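Local coordinates for protein deferrochelatase (Vibrio cholerae, PDB 5DE0) that binds heme b and probably works as a peroxidase of the dye-decolorizing (DyP-type) family, at residues K6-I11 against V58-S63; T22-R27 against V96-H101; H90-D95 against T281-G286. All coordinates share one frame; numbering follows the deposited sequence.

Contact 1 (K6-I11 against V58-S63)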
ATOM      1  N   LYS B   6       2.206  32.288  -0.805  1.00 32.14           N
ATOM      2  CA  LYS B   6       1.596  31.068  -0.283  1.00 31.42           C
ATOM      3  C   LYS B   6       2.094  29.817  -0.994  1.00 29.67           C
ATOM      4  O   LYS B   6       1.888  29.645  -2.194  1.00 28.90           O
ATOM      5  CB  LYS B   6       0.073  31.139  -0.395  1.00 35.17           C
ATOM      6  CG  LYS B   6      -0.606  31.912   0.716  1.00 41.01           C
ATOM      7  CD  LYS B   6      -2.113  31.768   0.622  1.00 46.40           C
ATOM      8  CE  LYS B   6      -2.796  32.385   1.828  1.00 57.10           C
ATOM      9  NZ  LYS B   6      -2.330  31.764   3.098  1.00 64.23           N
ATOM     10  N   SER B   7       2.747  28.942  -0.238  1.00 27.99           N
ATOM     11  CA  SER B   7       3.197  27.657  -0.754  1.00 26.85           C
ATOM     12  C   SER B   7       2.034  26.676  -0.866  1.00 26.15           C
ATOM     13  O   SER B   7       0.967  26.892  -0.285  1.00 27.07           O
ATOM     14  CB  SER B   7       4.285  27.074   0.147  1.00 26.08           C
ATOM     15  OG  SER B   7       3.823  26.956   1.483  1.00 25.56           O
ATOM     16  N   GLN B   8       2.241  25.594  -1.610  1.00 25.39           N
ATOM     17  CA  GLN B   8       1.234  24.543  -1.703  1.00 25.98           C
ATOM     18  C   GLN B   8       1.174  23.780  -0.380  1.00 23.04           C
ATOM     19  O   GLN B   8       2.192  23.597   0.289  1.00 21.94           O
ATOM     20  CB  GLN B   8       1.527  23.610  -2.883  1.00 22.84           C
ATOM     21  CG  GLN B   8       1.512  24.334  -4.230  1.00 23.29           C
ATOM     22  CD  GLN B   8       1.639  23.401  -5.424  1.00 21.84           C
ATOM     23  OE1 GLN B   8       0.792  22.539  -5.644  1.00 20.64           O
ATOM     24  NE2 GLN B   8       2.698  23.583  -6.207  1.00 21.95           N
ATOM     25  N   THR B   9      -0.028  23.342  -0.015  1.00 22.50           N
ATOM     26  CA  THR B   9      -0.327  22.887   1.343  1.00 21.97           C
ATOM     27  C   THR B   9       0.486  21.699   1.862  1.00 21.36           C
ATOM     28  O   THR B   9       0.504  21.446   3.064  1.00 20.45           O
ATOM     29  CB  THR B   9      -1.813  22.508   1.462  1.00 21.76           C
ATOM     30  OG1 THR B   9      -2.113  21.451   0.543  1.00 20.25           O
ATOM     31  CG2 THR B   9      -2.697  23.710   1.163  1.00 24.68           C
ATOM     32  N   ALA B  10       1.152  20.971   0.974  1.00 21.06           N
ATOM     33  CA  ALA B  10       1.849  19.754   1.384  1.00 21.05           C
ATOM     34  C   ALA B  10       3.238  20.021   1.965  1.00 20.78           C
ATOM     35  O   ALA B  10       3.752  19.217   2.739  1.00 20.07           O
ATOM     36  CB  ALA B  10       1.954  18.789   0.208  1.00 19.39           C
ATOM     37  N   ILE B  11       3.829  21.153   1.603  1.00 21.11           N
ATOM     38  CA  ILE B  11       5.241  21.412   1.880  1.00 21.63           C
ATOM     39  C   ILE B  11       5.551  21.751   3.341  1.00 22.59           C
ATOM     40  O   ILE B  11       6.318  21.047   3.999  1.00 22.93           O
ATOM     41  CB  ILE B  11       5.763  22.557   0.992  1.00 21.94           C
ATOM     42  CG1 ILE B  11       5.485  22.248  -0.481  1.00 20.98           C
ATOM     43  CG2 ILE B  11       7.248  22.777   1.222  1.00 22.14           C
ATOM     44  CD1 ILE B  11       5.951  23.326  -1.431  1.00 23.87           C
ATOM     45  N   VAL B  58      -1.678  18.705  -0.719  1.00 18.35           N
ATOM     46  CA  VAL B  58      -1.189  18.407  -2.059  1.00 18.56           C
ATOM     47  C   VAL B  58      -0.133  19.418  -2.509  1.00 18.20           C
ATOM     48  O   VAL B  58      -0.175  20.590  -2.132  1.00 18.83           O
ATOM     49  CB  VAL B  58      -2.354  18.376  -3.086  1.00 19.30           C
ATOM     50  CG1 VAL B  58      -2.972  19.758  -3.248  1.00 19.85           C
ATOM     51  CG2 VAL B  58      -1.887  17.826  -4.429  1.00 18.17           C
ATOM     52  N   SER B  59       0.831  18.947  -3.295  1.00 18.85           N
ATOM     53  CA  SER B  59       1.805  19.822  -3.933  1.00 19.70           C
ATOM     54  C   SER B  59       2.157  19.295  -5.319  1.00 18.96           C
ATOM     55  O   SER B  59       2.650  18.175  -5.458  1.00 19.54           O
ATOM     56  CB  SER B  59       3.067  19.949  -3.082  1.00 19.08           C
ATOM     57  OG  SER B  59       4.013  20.790  -3.717  1.00 19.75           O
ATOM     58  N   VAL B  60       1.891  20.104  -6.340  1.00 20.80           N
ATOM     59  CA  VAL B  60       2.164  19.723  -7.719  1.00 20.40           C
ATOM     60  C   VAL B  60       3.441  20.392  -8.214  1.00 20.38           C
ATOM     61  O   VAL B  60       3.590  21.612  -8.118  1.00 20.32           O
ATOM     62  CB  VAL B  60       0.997  20.099  -8.652  1.00 20.04           C
ATOM     63  CG1 VAL B  60       1.294  19.649 -10.072  1.00 19.45           C
ATOM     64  CG2 VAL B  60      -0.301  19.480  -8.149  1.00 19.87           C
ATOM     65  N   ALA B  61       4.356  19.591  -8.750  1.00 19.63           N
ATOM     66  CA  ALA B  61       5.650  20.103  -9.191  1.00 21.47           C
ATOM     67  C   ALA B  61       6.000  19.626 -10.597  1.00 21.74           C
ATOM     68  O   ALA B  61       5.570  18.553 -11.027  1.00 19.68           O
ATOM     69  CB  ALA B  61       6.734  19.698  -8.213  1.00 20.22           C
ATOM     70  N   PHE B  62       6.789  20.426 -11.308  1.00 21.59           N
ATOM     71  CA  PHE B  62       7.136  20.122 -12.691  1.00 23.12           C
ATOM     72  C   PHE B  62       8.648  20.058 -12.886  1.00 21.54           C
ATOM     73  O   PHE B  62       9.390  20.817 -12.257  1.00 22.73           O
ATOM     74  CB  PHE B  62       6.538  21.168 -13.630  1.00 24.44           C
ATOM     75  CG  PHE B  62       5.061  21.361 -13.463  1.00 24.40           C
ATOM     76  CD1 PHE B  62       4.566  22.353 -12.631  1.00 24.45           C
ATOM     77  CD2 PHE B  62       4.161  20.550 -14.140  1.00 23.82           C
ATOM     78  CE1 PHE B  62       3.196  22.531 -12.478  1.00 24.33           C
ATOM     79  CE2 PHE B  62       2.794  20.727 -13.989  1.00 25.21           C
ATOM     80  CZ  PHE B  62       2.315  21.717 -13.158  1.00 24.97           C
ATOM     81  N   SER B  63       9.096  19.159 -13.760  1.00 23.01           N
ATOM     82  CA  SER B  63      10.520  19.004 -14.037  1.00 24.54           C
ATOM     83  C   SER B  63      11.043  20.100 -14.961  1.00 27.29           C
ATOM     84  O   SER B  63      10.267  20.870 -15.521  1.00 27.52           O
ATOM     85  CB  SER B  63      10.797  17.636 -14.652  1.00 24.85           C
ATOM     86  OG  SER B  63      10.241  17.532 -15.950  1.00 24.89           O
TER

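Contact 2 (T22-R27 against V96-H101)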
ATOM      1  N   THR B  22       3.613  10.487  -6.630  1.00 17.94           N
ATOM      2  CA  THR B  22       3.366  10.018  -7.985  1.00 19.86           C
ATOM      3  C   THR B  22       4.231  10.742  -9.016  1.00 20.33           C
ATOM      4  O   THR B  22       4.223  11.972  -9.100  1.00 17.42           O
ATOM      5  CB  THR B  22       1.882  10.188  -8.364  1.00 18.31           C
ATOM      6  OG1 THR B  22       1.069   9.448  -7.445  1.00 19.07           O
ATOM      7  CG2 THR B  22       1.626   9.679  -9.773  1.00 20.23           C
ATOM      8  N   LEU B  23       4.983   9.965  -9.788  1.00 20.39           N
ATOM      9  CA  LEU B  23       5.753  10.495 -10.906  1.00 20.92           C
ATOM     10  C   LEU B  23       5.083  10.082 -12.211  1.00 22.59           C
ATOM     11  O   LEU B  23       4.830   8.899 -12.435  1.00 22.98           O
ATOM     12  CB  LEU B  23       7.199   9.993 -10.864  1.00 22.17           C
ATOM     13  CG  LEU B  23       8.012  10.296  -9.601  1.00 21.56           C
ATOM     14  CD1 LEU B  23       9.455   9.838  -9.769  1.00 21.99           C
ATOM     15  CD2 LEU B  23       7.959  11.774  -9.268  1.00 25.64           C
ATOM     16  N   LEU B  24       4.789  11.052 -13.072  1.00 23.19           N
ATOM     17  CA  LEU B  24       4.110  10.744 -14.326  1.00 25.04           C
ATOM     18  C   LEU B  24       4.708  11.490 -15.516  1.00 25.10           C
ATOM     19  O   LEU B  24       5.382  12.509 -15.359  1.00 24.96           O
ATOM     20  CB  LEU B  24       2.610  11.050 -14.208  1.00 23.92           C
ATOM     21  CG  LEU B  24       2.158  12.480 -13.891  1.00 23.21           C
ATOM     22  CD1 LEU B  24       1.853  13.254 -15.164  1.00 24.48           C
ATOM     23  CD2 LEU B  24       0.948  12.471 -12.966  1.00 21.32           C
ATOM     24  N   LYS B  25       4.458  10.959 -16.707  1.00 25.84           N
ATOM     25  CA  LYS B  25       4.928  11.563 -17.945  1.00 27.05           C
ATOM     26  C   LYS B  25       3.727  11.997 -18.778  1.00 28.02           C
ATOM     27  O   LYS B  25       2.731  11.278 -18.854  1.00 28.20           O
ATOM     28  CB  LYS B  25       5.799  10.578 -18.727  1.00 29.04           C
ATOM     29  CG  LYS B  25       6.508  11.171 -19.932  1.00 31.00           C
ATOM     30  CD  LYS B  25       7.754  11.944 -19.524  1.00 31.78           C
ATOM     31  CE  LYS B  25       8.443  12.550 -20.738  1.00 29.00           C
ATOM     32  NZ  LYS B  25       9.633  13.362 -20.365  1.00 30.33           N
ATOM     33  N   VAL B  26       3.816  13.172 -19.392  1.00 28.19           N
ATOM     34  CA  VAL B  26       2.718  13.693 -20.196  1.00 28.88           C
ATOM     35  C   VAL B  26       2.915  13.352 -21.670  1.00 30.01           C
ATOM     36  O   VAL B  26       3.830  13.861 -22.319  1.00 32.12           O
ATOM     37  CB  VAL B  26       2.578  15.215 -20.033  1.00 28.66           C
ATOM     38  CG1 VAL B  26       1.347  15.714 -20.772  1.00 29.09           C
ATOM     39  CG2 VAL B  26       2.502  15.581 -18.557  1.00 27.39           C
ATOM     40  N   ARG B  27       2.051  12.488 -22.193  1.00 30.15           N
ATOM     41  CA  ARG B  27       2.207  11.984 -23.555  1.00 31.43           C
ATOM     42  C   ARG B  27       1.430  12.792 -24.596  1.00 30.66           C
ATOM     43  O   ARG B  27       1.928  13.046 -25.692  1.00 30.04           O
ATOM     44  CB  ARG B  27       1.784  10.514 -23.619  1.00 33.04           C
ATOM     45  CG  ARG B  27       2.760   9.567 -22.944  1.00 36.09           C
ATOM     46  CD  ARG B  27       4.179   9.816 -23.441  1.00 38.46           C
ATOM     47  NE  ARG B  27       5.154   8.951 -22.783  1.00 45.31           N
ATOM     48  CZ  ARG B  27       6.467   9.016 -22.985  1.00 47.79           C
ATOM     49  NH1 ARG B  27       6.970   9.910 -23.825  1.00 49.64           N
ATOM     50  NH2 ARG B  27       7.278   8.186 -22.341  1.00 44.37           N
ATOM     51  N   VAL B  96      10.692  11.986 -16.266  1.00 24.12           N
ATOM     52  CA  VAL B  96       9.423  12.331 -15.634  1.00 24.19           C
ATOM     53  C   VAL B  96       9.118  13.819 -15.799  1.00 24.24           C
ATOM     54  O   VAL B  96      10.018  14.656 -15.731  1.00 23.33           O
ATOM     55  CB  VAL B  96       9.437  11.950 -14.132  1.00 23.89           C
ATOM     56  CG1 VAL B  96      10.681  12.503 -13.455  1.00 22.73           C
ATOM     57  CG2 VAL B  96       8.172  12.427 -13.426  1.00 22.31           C
ATOM     58  N   ASP B  97       7.848  14.143 -16.036  1.00 24.03           N
ATOM     59  CA  ASP B  97       7.430  15.527 -16.233  1.00 23.42           C
ATOM     60  C   ASP B  97       6.802  16.148 -14.986  1.00 22.32           C
ATOM     61  O   ASP B  97       6.995  17.332 -14.712  1.00 22.86           O
ATOM     62  CB  ASP B  97       6.432  15.624 -17.389  1.00 26.01           C
ATOM     63  CG  ASP B  97       7.041  15.248 -18.725  1.00 26.68           C
ATOM     64  OD1 ASP B  97       8.265  15.429 -18.894  1.00 25.73           O
ATOM     65  OD2 ASP B  97       6.294  14.777 -19.609  1.00 26.90           O
ATOM     66  N   VAL B  98       6.032  15.355 -14.246  1.00 21.74           N
ATOM     67  CA  VAL B  98       5.209  15.890 -13.163  1.00 21.17           C
ATOM     68  C   VAL B  98       5.298  15.062 -11.882  1.00 19.53           C
ATOM     69  O   VAL B  98       5.294  13.832 -11.921  1.00 21.02           O
ATOM     70  CB  VAL B  98       3.719  15.984 -13.593  1.00 21.55           C
ATOM     71  CG1 VAL B  98       2.841  16.442 -12.435  1.00 19.83           C
ATOM     72  CG2 VAL B  98       3.561  16.916 -14.785  1.00 21.87           C
ATOM     73  N   LEU B  99       5.381  15.753 -10.751  1.00 22.28           N
ATOM     74  CA  LEU B  99       5.285  15.117  -9.444  1.00 17.84           C
ATOM     75  C   LEU B  99       3.993  15.530  -8.740  1.00 17.27           C
ATOM     76  O   LEU B  99       3.669  16.716  -8.660  1.00 17.74           O
ATOM     77  CB  LEU B  99       6.498  15.476  -8.576  1.00 19.22           C
ATOM     78  CG  LEU B  99       6.391  15.203  -7.071  1.00 17.69           C
ATOM     79  CD1 LEU B  99       6.186  13.721  -6.784  1.00 17.72           C
ATOM     80  CD2 LEU B  99       7.624  15.725  -6.338  1.00 18.52           C
ATOM     81  N   ILE B 100       3.254  14.543  -8.245  1.00 16.69           N
ATOM     82  CA  ILE B 100       2.086  14.799  -7.412  1.00 17.77           C
ATOM     83  C   ILE B 100       2.345  14.279  -6.003  1.00 19.17           C
ATOM     84  O   ILE B 100       2.440  13.070  -5.791  1.00 14.51           O
ATOM     85  CB  ILE B 100       0.817  14.133  -7.978  1.00 16.80           C
ATOM     86  CG1 ILE B 100       0.509  14.665  -9.379  1.00 17.45           C
ATOM     87  CG2 ILE B 100      -0.369  14.363  -7.048  1.00 16.54           C
ATOM     88  CD1 ILE B 100      -0.733  14.066 -10.004  1.00 18.18           C
ATOM     89  N   HIS B 101       2.465  15.193  -5.045  1.00 17.35           N
ATOM     90  CA  HIS B 101       2.772  14.822  -3.666  1.00 17.06           C
ATOM     91  C   HIS B 101       1.622  15.156  -2.718  1.00 16.59           C
ATOM     92  O   HIS B 101       1.217  16.314  -2.600  1.00 17.68           O
ATOM     93  CB  HIS B 101       4.057  15.519  -3.206  1.00 18.26           C
ATOM     94  CG  HIS B 101       4.328  15.388  -1.740  1.00 17.16           C
ATOM     95  ND1 HIS B 101       4.848  16.418  -0.986  1.00 17.73           N
ATOM     96  CD2 HIS B 101       4.159  14.348  -0.890  1.00 17.54           C
ATOM     97  CE1 HIS B 101       4.980  16.021   0.267  1.00 18.28           C
ATOM     98  NE2 HIS B 101       4.571  14.768   0.352  1.00 18.75           N
TER

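Contact 3 (H90-D95 against T281-G286)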
ATOM      1  N   HIS B  90      24.900   3.931  -7.296  1.00 36.49           N
ATOM      2  CA  HIS B  90      24.423   4.641  -8.478  1.00 35.38           C
ATOM      3  C   HIS B  90      23.120   5.398  -8.221  1.00 32.98           C
ATOM      4  O   HIS B  90      22.212   4.890  -7.560  1.00 31.43           O
ATOM      5  CB  HIS B  90      24.236   3.656  -9.639  1.00 37.10           C
ATOM      6  CG  HIS B  90      23.901   4.309 -10.946  1.00 39.29           C
ATOM      7  ND1 HIS B  90      22.777   3.982 -11.674  1.00 34.31           N
ATOM      8  CD2 HIS B  90      24.545   5.264 -11.657  1.00 35.62           C
ATOM      9  CE1 HIS B  90      22.743   4.710 -12.778  1.00 34.36           C
ATOM     10  NE2 HIS B  90      23.804   5.495 -12.791  1.00 35.08           N
ATOM     11  N   ALA B  91      23.041   6.615  -8.752  1.00 31.99           N
ATOM     12  CA  ALA B  91      21.841   7.436  -8.639  1.00 31.23           C
ATOM     13  C   ALA B  91      21.230   7.669 -10.017  1.00 31.30           C
ATOM     14  O   ALA B  91      21.604   8.611 -10.714  1.00 32.33           O
ATOM     15  CB  ALA B  91      22.158   8.766  -7.959  1.00 29.95           C
ATOM     16  N   PRO B  92      20.285   6.801 -10.412  1.00 30.50           N
ATOM     17  CA  PRO B  92      19.630   6.845 -11.724  1.00 29.88           C
ATOM     18  C   PRO B  92      18.817   8.119 -11.942  1.00 28.49           C
ATOM     19  O   PRO B  92      18.367   8.739 -10.978  1.00 27.02           O
ATOM     20  CB  PRO B  92      18.707   5.619 -11.700  1.00 29.79           C
ATOM     21  CG  PRO B  92      19.257   4.735 -10.633  1.00 32.21           C
ATOM     22  CD  PRO B  92      19.820   5.663  -9.604  1.00 29.98           C
ATOM     23  N   SER B  93      18.637   8.500 -13.202  1.00 28.26           N
ATOM     24  CA  SER B  93      17.797   9.642 -13.550  1.00 27.21           C
ATOM     25  C   SER B  93      16.519   9.167 -14.229  1.00 26.29           C
ATOM     26  O   SER B  93      16.567   8.394 -15.187  1.00 27.24           O
ATOM     27  CB  SER B  93      18.552  10.615 -14.457  1.00 29.19           C
ATOM     28  OG  SER B  93      17.782  11.777 -14.717  1.00 32.43           O
ATOM     29  N   THR B  94      15.375   9.625 -13.732  1.00 25.32           N
ATOM     30  CA  THR B  94      14.087   9.181 -14.254  1.00 25.11           C
ATOM     31  C   THR B  94      13.495  10.186 -15.235  1.00 25.31           C
ATOM     32  O   THR B  94      13.476  11.388 -14.968  1.00 24.38           O
ATOM     33  CB  THR B  94      13.070   8.941 -13.118  1.00 24.21           C
ATOM     34  OG1 THR B  94      13.681   8.172 -12.075  1.00 23.02           O
ATOM     35  CG2 THR B  94      11.849   8.202 -13.641  1.00 24.51           C
ATOM     36  N   ASP B  95      13.016   9.689 -16.372  1.00 25.15           N
ATOM     37  CA  ASP B  95      12.311  10.529 -17.333  1.00 25.85           C
ATOM     38  C   ASP B  95      10.897  10.796 -16.824  1.00 24.94           C
ATOM     39  O   ASP B  95      10.016   9.943 -16.930  1.00 25.53           O
ATOM     40  CB  ASP B  95      12.279   9.868 -18.714  1.00 26.60           C
ATOM     41  CG  ASP B  95      11.611  10.739 -19.769  1.00 27.34           C
ATOM     42  OD1 ASP B  95      11.519  11.968 -19.568  1.00 27.11           O
ATOM     43  OD2 ASP B  95      11.182  10.190 -20.807  1.00 28.41           O
ATOM     44  N   THR B 281      21.259   0.110   0.669  1.00 29.79           N
ATOM     45  CA  THR B 281      20.104   0.606  -0.067  1.00 29.26           C
ATOM     46  C   THR B 281      20.537   1.166  -1.417  1.00 29.74           C
ATOM     47  O   THR B 281      21.682   1.582  -1.588  1.00 29.10           O
ATOM     48  CB  THR B 281      19.338   1.691   0.721  1.00 27.69           C
ATOM     49  OG1 THR B 281      18.132   2.032   0.026  1.00 27.13           O
ATOM     50  CG2 THR B 281      20.191   2.938   0.899  1.00 28.09           C
ATOM     51  N   LYS B 282      19.619   1.156  -2.377  1.00 28.46           N
ATOM     52  CA  LYS B 282      19.909   1.636  -3.723  1.00 29.02           C
ATOM     53  C   LYS B 282      18.764   2.483  -4.270  1.00 32.81           C
ATOM     54  O   LYS B 282      17.594   2.119  -4.141  1.00 26.77           O
ATOM     55  CB  LYS B 282      20.180   0.460  -4.667  1.00 30.56           C
ATOM     56  CG  LYS B 282      21.393  -0.380  -4.296  1.00 35.66           C
ATOM     57  CD  LYS B 282      21.568  -1.551  -5.246  1.00 36.29           C
ATOM     58  CE  LYS B 282      22.806  -2.361  -4.899  1.00 41.59           C
ATOM     59  NZ  LYS B 282      22.991  -3.510  -5.828  1.00 48.00           N
ATOM     60  N   ALA B 283      19.107   3.611  -4.883  1.00 29.97           N
ATOM     61  CA  ALA B 283      18.111   4.461  -5.522  1.00 26.56           C
ATOM     62  C   ALA B 283      17.663   3.843  -6.840  1.00 25.66           C
ATOM     63  O   ALA B 283      18.491   3.410  -7.640  1.00 26.54           O
ATOM     64  CB  ALA B 283      18.666   5.861  -5.745  1.00 25.18           C
ATOM     65  N   VAL B 284      16.353   3.800  -7.064  1.00 24.33           N
ATOM     66  CA  VAL B 284      15.807   3.220  -8.286  1.00 23.76           C
ATOM     67  C   VAL B 284      15.184   4.307  -9.160  1.00 23.33           C
ATOM     68  O   VAL B 284      14.972   4.116 -10.359  1.00 22.47           O
ATOM     69  CB  VAL B 284      14.762   2.122  -7.972  1.00 24.04           C
ATOM     70  CG1 VAL B 284      13.440   2.740  -7.544  1.00 23.07           C
ATOM     71  CG2 VAL B 284      14.566   1.207  -9.173  1.00 25.65           C
ATOM     72  N   THR B 285      14.896   5.453  -8.550  1.00 23.59           N
ATOM     73  CA  THR B 285      14.425   6.623  -9.281  1.00 22.53           C
ATOM     74  C   THR B 285      15.189   7.857  -8.820  1.00 21.68           C
ATOM     75  O   THR B 285      15.852   7.830  -7.781  1.00 23.54           O
ATOM     76  CB  THR B 285      12.914   6.866  -9.087  1.00 21.92           C
ATOM     77  OG1 THR B 285      12.639   7.087  -7.698  1.00 21.26           O
ATOM     78  CG2 THR B 285      12.101   5.680  -9.583  1.00 22.62           C
ATOM     79  N   GLY B 286      15.097   8.932  -9.594  1.00 21.84           N
ATOM     80  CA  GLY B 286      15.748  10.183  -9.246  1.00 22.64           C
ATOM     81  C   GLY B 286      15.273  11.311 -10.140  1.00 21.45           C
ATOM     82  O   GLY B 286      15.303  11.191 -11.365  1.00 23.02           O
TER
HETATM   83  O   HOH W   1      21.766   4.466  -5.072  1.00 28.94           O
HETATM   84  O   HOH W   2      18.399   8.261  -7.984  1.00 24.21           O
HETATM   85  O   HOH W   3      15.186  13.240 -14.145  1.00 24.74           O

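Contact 1 (K6-I11 against V58-S63)
The carboxamide of Gln-8 is the flat group that meets strand 57-62, and it does so by its polar end, gripping both backbone polar atoms of Val-60. Gln-8 OE1 takes the N-H of Val-60 at 2.8 Å in a nearly straight bond (174°), the donor standing 39° above the carbonyl plane of the amide. Gln-8 NE2 returns a bond to Val-60 O at 2.9 Å, and that oxygen lies close to the amide plane; a second bond from NE2, to Pro-292 O, helps fix which way the amide is turned. The pair of bonds imitates a neighbouring strand at this one residue of an outer strand. Beyond CG the glutamine chain is extended (chi2 -173°), which carries the amide from the loop to Val-60, two residues along from Val-58. Farther back, Thr-9 OG1 accepts the N-H of Val-58 at 3.1 Å. A weak bond of 3.4 Å runs from Ala-10 N to Val-58 O. Side-chain packing is modest: Ala-10 CB rests 3.7 Å from Ser-59 CB, and Ile-11 CG1 passes Ser-59 OG. The N-terminal loop thus covers the beginning of strand 57-62, which pairs along the sheet with strand 98-104 (Ser-59 with His-101) and, near its end, bonds through Phe-62 to Phe-290. Ala-291 of strand 281-291 touches both Gln-8 and Ser-59, while Leu-297 of helix 294-299 packs on Gln-8.

Contact 2 (T22-R27 against V96-H101)
Lys-25 meets Asp-97 because its CG stands anti to the backbone N (chi1 -171°) and the chain then bends at chi2 (80°), bringing CD and CE across the carboxylate. Lys-25 NZ reaches Asp-97 OD1 at 2.9 Å from above the carboxylate plane, completing a salt bridge; the same ammonium also forms a salt bridge with Asp-95, its stronger partner. The other oxygen, Asp-97 OD2, accepts the N-H of Val-26 at 3.0 Å on its anti side, somewhat out of the carboxylate plane, so both oxygens of this buried carboxylate are engaged. Leu-24 O receives two N-H groups, Val-98 N at 3.1 Å and Asp-97 N at 3.0 Å. Beyond this point regular antiparallel pairing takes over, with reciprocal bonds between Thr-22 and Ile-100. Leu-24 CD1 lies 3.7 Å from Val-98 CB, the two side chains side by side on the face that helix 30-38 covers through Leu-37. On the other face Leu-23 CD2 packs 3.6 Å from Leu-99 CD1, toward Phe-289 and Val-176 of the second four-stranded sheet. Asp-97 and Val-98 together opposite Leu-24 form a classic beta bulge, set at the start of a central strand in the N-terminal ferredoxin-like half of the DyP peroxidase fold.

Contact 3 (H90-D95 against T281-G286)
The extended segment Pro-92 to Thr-94 meets the kinked backbone from Ala-283 to Gly-286 in a partly buried contact of backbone, small side chains and water, joining the connection that leads from strand 89-91 to strand 98-104 with the broken outer strand 281-291 of the second sheet. The direct bonds gather at Thr-94 and Gly-286. Thr-94 N donates to Gly-286 O at 2.8 Å, in the carbonyl plane and nearly straight, while Thr-94 OG1 accepts the N-H of Gly-286 at 3.0 Å. The threonine therefore grips both polar backbone atoms of the glycine, one with its own backbone and one with its side chain. Thr-94 OG1 is turned beside its own backbone N (chi1 -47°), and the same oxygen lies 3.3 Å from Thr-285 CB. Gly-286 CA passes 3.5 Å from Pro-92 O in a CA-H...O contact, a close approach at a residue without a side chain. Toward strand 89-91, the proline ring meets Ala-283: Pro-92 CD is 3.3 Å from Ala-283 O, and its apolar contact with Ala-283 CB is looser.

Water fills in where the two backbones do not bond directly. One molecule accepts from Ala-283 N and donates to His-90 O; another donates to both Pro-92 O and Thr-285 O, the latter at 2.6 Å. A third bridges Ser-93 OG and Thr-94 O, with a long, weak link to Gly-286 O. Strand 172-181 adjoins the segment 281-286, bonding Arg-178 N to Thr-285 OG1 and the backbone of Val-180 to Lys-282. With the side chain of Ala-283 about 7 Å from the bound heme, this is a water-bridged junction between the two ferredoxin-like halves of a DyP-type peroxidase, close to the heme pocket.

Contacts 1 and 2 share the N-terminal four-stranded sheet, with centres 13 Å apart; strands 57-62 and 98-104 are neighbours in it, and Ala-61 O probably bonds to Leu-99 N at 2.8 Å. Their segments alternate along the chain, and all four lie in the N-terminal half. Contact 3 joins the N- and C-terminal halves, following contact 1 in series but interleaving with contact 2. Its centre is 15 Å from that of contact 2, to which the Lys-25 to Asp-95 salt bridge ties it, and 22 Å from that of contact 1, across the centre of the chain. Contacts 1 and 2 hold the N-terminal sheet together, and contact 3 ties that half to the one that carries the heme.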